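Local coordinates for Tle cognate immunity protein 4 C-terminal domain-containing protein (PDB 4R1D), which binds the type VI secretion lipase effector Tle4 and, as its cognate immunity protein, probably protects the producing bacterium from it, at residues Leu18-Gly32 against Gln160-Glu172. Numbering follows the deposited sequence.
Sequences LPPDAVINAGYYLWG and QVERFGVGVTFPE
Val23 and Thr169 exchange backbone hydrogen bonds at one end of an antiparallel beta ladder, strands 23-30 and 162-169, joining the N-terminal and C-terminal family regions. Eight such bonds run from this pair to Tyr29-Arg163, and Trp31 N to Val161 O (2.9 Å) adds a ninth. The tightly packed face, partly covered by strand 7-11, carries Ile24, Ala26, Val166 and Val168, whose small or branched side chains suit it: Ile24 CG2 meets Val166 CG1 at 3.6 Å. Farther along, Tyr28 CD1 on its ring meets Phe164 CB at 3.7 Å.

On the other face, Asn25, Tyr29 and Arg163 touch the lipase chain. The guanidinium of Arg163 lies flat on one face of the Tyr29 ring, planes 11° apart and CZ 4.0 Å from the ring centroid, a cation-pi stack. A bend at chi3 (65°) folds the arginine over the ring, and Arg163 NH2 also bonds Gln110 of the lipase chain. Gly27, without a side chain, lies beneath the Tyr29 hydroxyl, so the ring can lie back along the strand.

At the looser, solvent-facing end, Asp21 OD2 lies 3.5 Å from Pro171 CG; a water donates to OD2 and accepts from Glu172 N, suiting an acidic side chain at this partly exposed edge. At the opposite end Trp31 lays its indole over the Val161 backbone, and a water in the indole plane accepts from Trp31 NE1 at 2.8 Å and donates to Gln160 OE1.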
loop_
_atom_site.group_PDB
_atom_site.type_symbol
_atom_site.label_atom_id
_atom_site.label_comp_id
_atom_site.label_asym_id
_atom_site.label_seq_id
_atom_site.Cartn_x
_atom_site.Cartn_y
_atom_site.Cartn_z
ATOM N N LEU B 18 -16.698 27.322 0.050
ATOM C CA LEU B 18 -17.464 26.095 0.176
ATOM C C LEU B 18 -18.799 26.396 0.842
ATOM O O LEU B 18 -18.908 27.369 1.585
ATOM C CB LEU B 18 -16.688 25.073 1.011
ATOM C CG LEU B 18 -15.347 24.667 0.403
ATOM C CD1 LEU B 18 -14.498 23.869 1.397
ATOM C CD2 LEU B 18 -15.593 23.884 -0.879
ATOM N N PRO B 19 -19.812 25.561 0.573
ATOM C CA PRO B 19 -21.143 25.692 1.186
ATOM C C PRO B 19 -21.030 25.615 2.702
ATOM O O PRO B 19 -20.100 24.997 3.221
ATOM C CB PRO B 19 -21.909 24.469 0.667
ATOM C CG PRO B 19 -21.108 23.926 -0.470
ATOM C CD PRO B 19 -19.700 24.380 -0.299
ATOM N N PRO B 20 -21.985 26.222 3.423
ATOM C CA PRO B 20 -21.838 26.296 4.877
ATOM C C PRO B 20 -21.906 24.935 5.576
ATOM O O PRO B 20 -21.335 24.787 6.655
ATOM C CB PRO B 20 -23.012 27.192 5.299
ATOM C CG PRO B 20 -24.040 26.974 4.233
ATOM C CD PRO B 20 -23.256 26.800 2.955
ATOM N N ASP B 21 -22.590 23.963 4.979
ATOM C CA ASP B 21 -22.734 22.651 5.604
ATOM C C ASP B 21 -21.656 21.649 5.154
ATOM O O ASP B 21 -21.712 20.478 5.507
ATOM C CB ASP B 21 -24.131 22.077 5.351
ATOM C CG ASP B 21 -24.447 21.924 3.872
ATOM O OD1 ASP B 21 -23.889 22.697 3.064
ATOM O OD2 ASP B 21 -25.262 21.041 3.511
ATOM N N ALA B 22 -20.674 22.118 4.392
ATOM C CA ALA B 22 -19.595 21.246 3.918
ATOM C C ALA B 22 -18.844 20.655 5.105
ATOM O O ALA B 22 -18.554 21.360 6.077
ATOM C CB ALA B 22 -18.642 22.024 3.024
ATOM N N VAL B 23 -18.544 19.360 5.023
ATOM C CA VAL B 23 -17.765 18.667 6.043
ATOM C C VAL B 23 -16.335 18.551 5.522
ATOM O O VAL B 23 -16.098 17.903 4.500
ATOM C CB VAL B 23 -18.323 17.258 6.304
ATOM C CG1 VAL B 23 -17.505 16.546 7.378
ATOM C CG2 VAL B 23 -19.802 17.336 6.692
ATOM N N ILE B 24 -15.401 19.171 6.234
ATOM C CA ILE B 24 -14.044 19.420 5.729
ATOM C C ILE B 24 -12.983 18.722 6.581
ATOM O O ILE B 24 -12.985 18.830 7.806
ATOM C CB ILE B 24 -13.745 20.938 5.729
ATOM C CG1 ILE B 24 -14.779 21.685 4.884
ATOM C CG2 ILE B 24 -12.326 21.227 5.236
ATOM C CD1 ILE B 24 -14.815 23.190 5.150
ATOM N N ASN B 25 -12.083 17.998 5.925
ATOM C CA ASN B 25 -10.930 17.407 6.582
ATOM C C ASN B 25 -9.670 17.853 5.843
ATOM O O ASN B 25 -9.572 17.668 4.636
ATOM C CB ASN B 25 -11.028 15.881 6.558
ATOM C CG ASN B 25 -12.021 15.354 7.566
ATOM O OD1 ASN B 25 -11.689 15.178 8.734
ATOM N ND2 ASN B 25 -13.257 15.123 7.125
ATOM N N ALA B 26 -8.727 18.444 6.568
ATOM C CA ALA B 26 -7.539 19.023 5.946
ATOM C C ALA B 26 -6.249 18.482 6.535
ATOM O O ALA B 26 -6.175 18.145 7.721
ATOM C CB ALA B 26 -7.557 20.527 6.062
ATOM N N GLY B 27 -5.223 18.445 5.694
ATOM C CA GLY B 27 -3.885 18.102 6.123
ATOM C C GLY B 27 -2.879 19.042 5.485
ATOM O O GLY B 27 -3.079 19.490 4.349
ATOM N N TYR B 28 -1.800 19.320 6.217
ATOM C CA TYR B 28 -0.765 20.257 5.784
ATOM C C TYR B 28 0.572 19.591 5.965
ATOM O O TYR B 28 0.781 18.887 6.953
ATOM C CB TYR B 28 -0.813 21.529 6.627
ATOM C CG TYR B 28 -2.169 22.155 6.577
ATOM C CD1 TYR B 28 -2.519 22.981 5.521
ATOM C CD2 TYR B 28 -3.111 21.888 7.558
ATOM C CE1 TYR B 28 -3.770 23.540 5.443
ATOM C CE2 TYR B 28 -4.379 22.451 7.495
ATOM C CZ TYR B 28 -4.696 23.277 6.434
ATOM O OH TYR B 28 -5.943 23.847 6.346
ATOM N N TYR B 29 1.477 19.817 5.019
ATOM C CA TYR B 29 2.739 19.094 5.005
ATOM C C TYR B 29 3.882 20.049 4.692
ATOM O O TYR B 29 3.803 20.833 3.741
ATOM C CB TYR B 29 2.688 17.969 3.948
ATOM C CG TYR B 29 1.431 17.130 4.033
ATOM C CD1 TYR B 29 0.257 17.548 3.419
ATOM C CD2 TYR B 29 1.422 15.922 4.722
ATOM C CE1 TYR B 29 -0.902 16.792 3.495
ATOM C CE2 TYR B 29 0.247 15.148 4.808
ATOM C CZ TYR B 29 -0.897 15.595 4.193
ATOM O OH TYR B 29 -2.055 14.852 4.259
ATOM N N LEU B 30 4.941 19.960 5.493
ATOM C CA LEU B 30 6.114 20.807 5.337
ATOM C C LEU B 30 7.331 19.916 5.086
ATOM O O LEU B 30 7.608 19.004 5.865
ATOM C CB LEU B 30 6.313 21.627 6.613
ATOM C CG LEU B 30 7.374 22.715 6.624
ATOM C CD1 LEU B 30 7.069 23.790 5.579
ATOM C CD2 LEU B 30 7.443 23.303 8.027
ATOM N N TRP B 31 8.052 20.199 4.001
ATOM C CA TRP B 31 9.173 19.367 3.584
ATOM C C TRP B 31 8.730 17.905 3.562
ATOM O O TRP B 31 9.492 17.004 3.884
ATOM C CB TRP B 31 10.395 19.599 4.483
ATOM C CG TRP B 31 10.877 21.031 4.416
ATOM C CD1 TRP B 31 10.645 22.020 5.329
ATOM C CD2 TRP B 31 11.651 21.626 3.370
ATOM N NE1 TRP B 31 11.218 23.197 4.911
ATOM C CE2 TRP B 31 11.846 22.981 3.711
ATOM C CE3 TRP B 31 12.187 21.146 2.170
ATOM C CZ2 TRP B 31 12.564 23.861 2.901
ATOM C CZ3 TRP B 31 12.906 22.018 1.371
ATOM C CH2 TRP B 31 13.086 23.360 1.737
ATOM N N GLY B 32 7.480 17.687 3.158
ATOM C CA GLY B 32 6.974 16.348 2.926
ATOM C C GLY B 32 6.351 15.657 4.125
ATOM O O GLY B 32 5.715 14.623 3.972
ATOM N N GLN B 160 9.808 27.291 0.448
ATOM C CA GLN B 160 9.977 26.060 1.212
ATOM C C GLN B 160 9.083 25.026 0.543
ATOM O O GLN B 160 8.113 25.397 -0.126
ATOM C CB GLN B 160 9.537 26.259 2.660
ATOM C CG GLN B 160 8.133 26.813 2.769
ATOM C CD GLN B 160 7.700 27.078 4.199
ATOM O OE1 GLN B 160 8.522 27.136 5.113
ATOM N NE2 GLN B 160 6.396 27.231 4.397
ATOM N N VAL B 161 9.396 23.741 0.693
ATOM C CA VAL B 161 8.496 22.711 0.178
ATOM C C VAL B 161 7.268 22.650 1.093
ATOM O O VAL B 161 7.397 22.439 2.300
ATOM C CB VAL B 161 9.156 21.328 0.123
ATOM C CG1 VAL B 161 8.117 20.252 -0.158
ATOM C CG2 VAL B 161 10.272 21.294 -0.922
ATOM N N GLU B 162 6.088 22.835 0.507
ATOM C CA GLU B 162 4.855 22.946 1.275
ATOM C C GLU B 162 3.705 22.381 0.456
ATOM O O GLU B 162 3.699 22.466 -0.770
ATOM C CB GLU B 162 4.586 24.418 1.679
ATOM C CG GLU B 162 4.459 25.376 0.516
ATOM C CD GLU B 162 4.241 26.817 0.956
ATOM O OE1 GLU B 162 4.760 27.196 2.029
ATOM O OE2 GLU B 162 3.542 27.555 0.225
ATOM N N ARG B 163 2.730 21.799 1.140
ATOM C CA ARG B 163 1.662 21.091 0.460
ATOM C C ARG B 163 0.471 21.019 1.386
ATOM O O ARG B 163 0.633 20.980 2.608
ATOM C CB ARG B 163 2.140 19.668 0.084
ATOM C CG ARG B 163 1.025 18.702 -0.342
ATOM C CD ARG B 163 1.598 17.453 -1.021
ATOM N NE ARG B 163 2.410 16.610 -0.135
ATOM C CZ ARG B 163 1.922 15.603 0.584
ATOM N NH1 ARG B 163 0.617 15.321 0.551
ATOM N NH2 ARG B 163 2.731 14.873 1.333
ATOM N N PHE B 164 -0.721 21.027 0.805
ATOM C CA PHE B 164 -1.922 20.685 1.555
ATOM C C PHE B 164 -2.825 19.765 0.758
ATOM O O PHE B 164 -2.708 19.638 -0.462
ATOM C CB PHE B 164 -2.691 21.941 2.011
ATOM C CG PHE B 164 -3.344 22.722 0.889
ATOM C CD1 PHE B 164 -4.538 22.304 0.324
ATOM C CD2 PHE B 164 -2.768 23.892 0.420
ATOM C CE1 PHE B 164 -5.140 23.032 -0.708
ATOM C CE2 PHE B 164 -3.365 24.637 -0.594
ATOM C CZ PHE B 164 -4.551 24.213 -1.157
ATOM N N GLY B 165 -3.732 19.111 1.464
ATOM C CA GLY B 165 -4.793 18.379 0.818
ATOM C C GLY B 165 -6.021 18.530 1.686
ATOM O O GLY B 165 -5.947 18.360 2.904
ATOM N N VAL B 166 -7.141 18.846 1.046
ATOM C CA VAL B 166 -8.392 19.084 1.739
ATOM C C VAL B 166 -9.445 18.233 1.079
ATOM O O VAL B 166 -9.513 18.170 -0.140
ATOM C CB VAL B 166 -8.817 20.574 1.652
ATOM C CG1 VAL B 166 -10.128 20.786 2.385
ATOM C CG2 VAL B 166 -7.729 21.465 2.226
ATOM N N GLY B 167 -10.245 17.555 1.893
ATOM C CA GLY B 167 -11.313 16.706 1.401
ATOM C C GLY B 167 -12.640 17.187 1.956
ATOM O O GLY B 167 -12.720 17.563 3.120
ATOM N N VAL B 168 -13.672 17.175 1.114
ATOM C CA VAL B 168 -14.938 17.802 1.466
ATOM C C VAL B 168 -16.099 16.921 1.064
ATOM O O VAL B 168 -16.142 16.424 -0.065
ATOM C CB VAL B 168 -15.087 19.154 0.728
ATOM C CG1 VAL B 168 -16.301 19.920 1.242
ATOM C CG2 VAL B 168 -13.832 19.987 0.909
ATOM N N THR B 169 -17.047 16.732 1.979
ATOM C CA THR B 169 -18.307 16.088 1.617
ATOM C C THR B 169 -19.485 17.027 1.827
ATOM O O THR B 169 -19.377 18.047 2.527
ATOM C CB THR B 169 -18.542 14.741 2.356
ATOM O OG1 THR B 169 -18.708 14.963 3.759
ATOM C CG2 THR B 169 -17.351 13.785 2.122
ATOM N N PHE B 170 -20.601 16.679 1.195
ATOM C CA PHE B 170 -21.769 17.549 1.149
ATOM C C PHE B 170 -22.998 16.761 1.581
ATOM O O PHE B 170 -23.394 15.812 0.907
ATOM C CB PHE B 170 -21.965 18.073 -0.276
ATOM C CG PHE B 170 -20.712 18.650 -0.888
ATOM C CD1 PHE B 170 -20.443 20.006 -0.797
ATOM C CD2 PHE B 170 -19.809 17.836 -1.557
ATOM C CE1 PHE B 170 -19.291 20.542 -1.346
ATOM C CE2 PHE B 170 -18.657 18.368 -2.113
ATOM C CZ PHE B 170 -18.395 19.720 -2.010
ATOM N N PRO B 171 -23.588 17.129 2.728
ATOM C CA PRO B 171 -24.763 16.411 3.241
ATOM C C PRO B 171 -25.819 16.156 2.166
ATOM O O PRO B 171 -26.360 15.048 2.089
ATOM C CB PRO B 171 -25.301 17.364 4.314
ATOM C CG PRO B 171 -24.072 18.017 4.856
ATOM C CD PRO B 171 -23.105 18.146 3.680
ATOM N N GLU B 172 -26.083 17.159 1.338
ATOM C CA GLU B 172 -27.104 17.076 0.292
ATOM C C GLU B 172 -26.719 16.171 -0.879
ATOM O O GLU B 172 -27.575 15.797 -1.687
ATOM C CB GLU B 172 -27.430 18.475 -0.244
ATOM C CG GLU B 172 -28.014 19.418 0.794
ATOM C CD GLU B 172 -28.161 20.836 0.273
ATOM O OE1 GLU B 172 -27.526 21.164 -0.754
ATOM O OE2 GLU B 172 -28.915 21.624 0.887
HETATM O O HOH W 1 -24.849 19.902 1.236
HETATM O O HOH W 2 -4.163 16.114 3.340
HETATM O O HOH W 3 10.821 25.826 5.837
#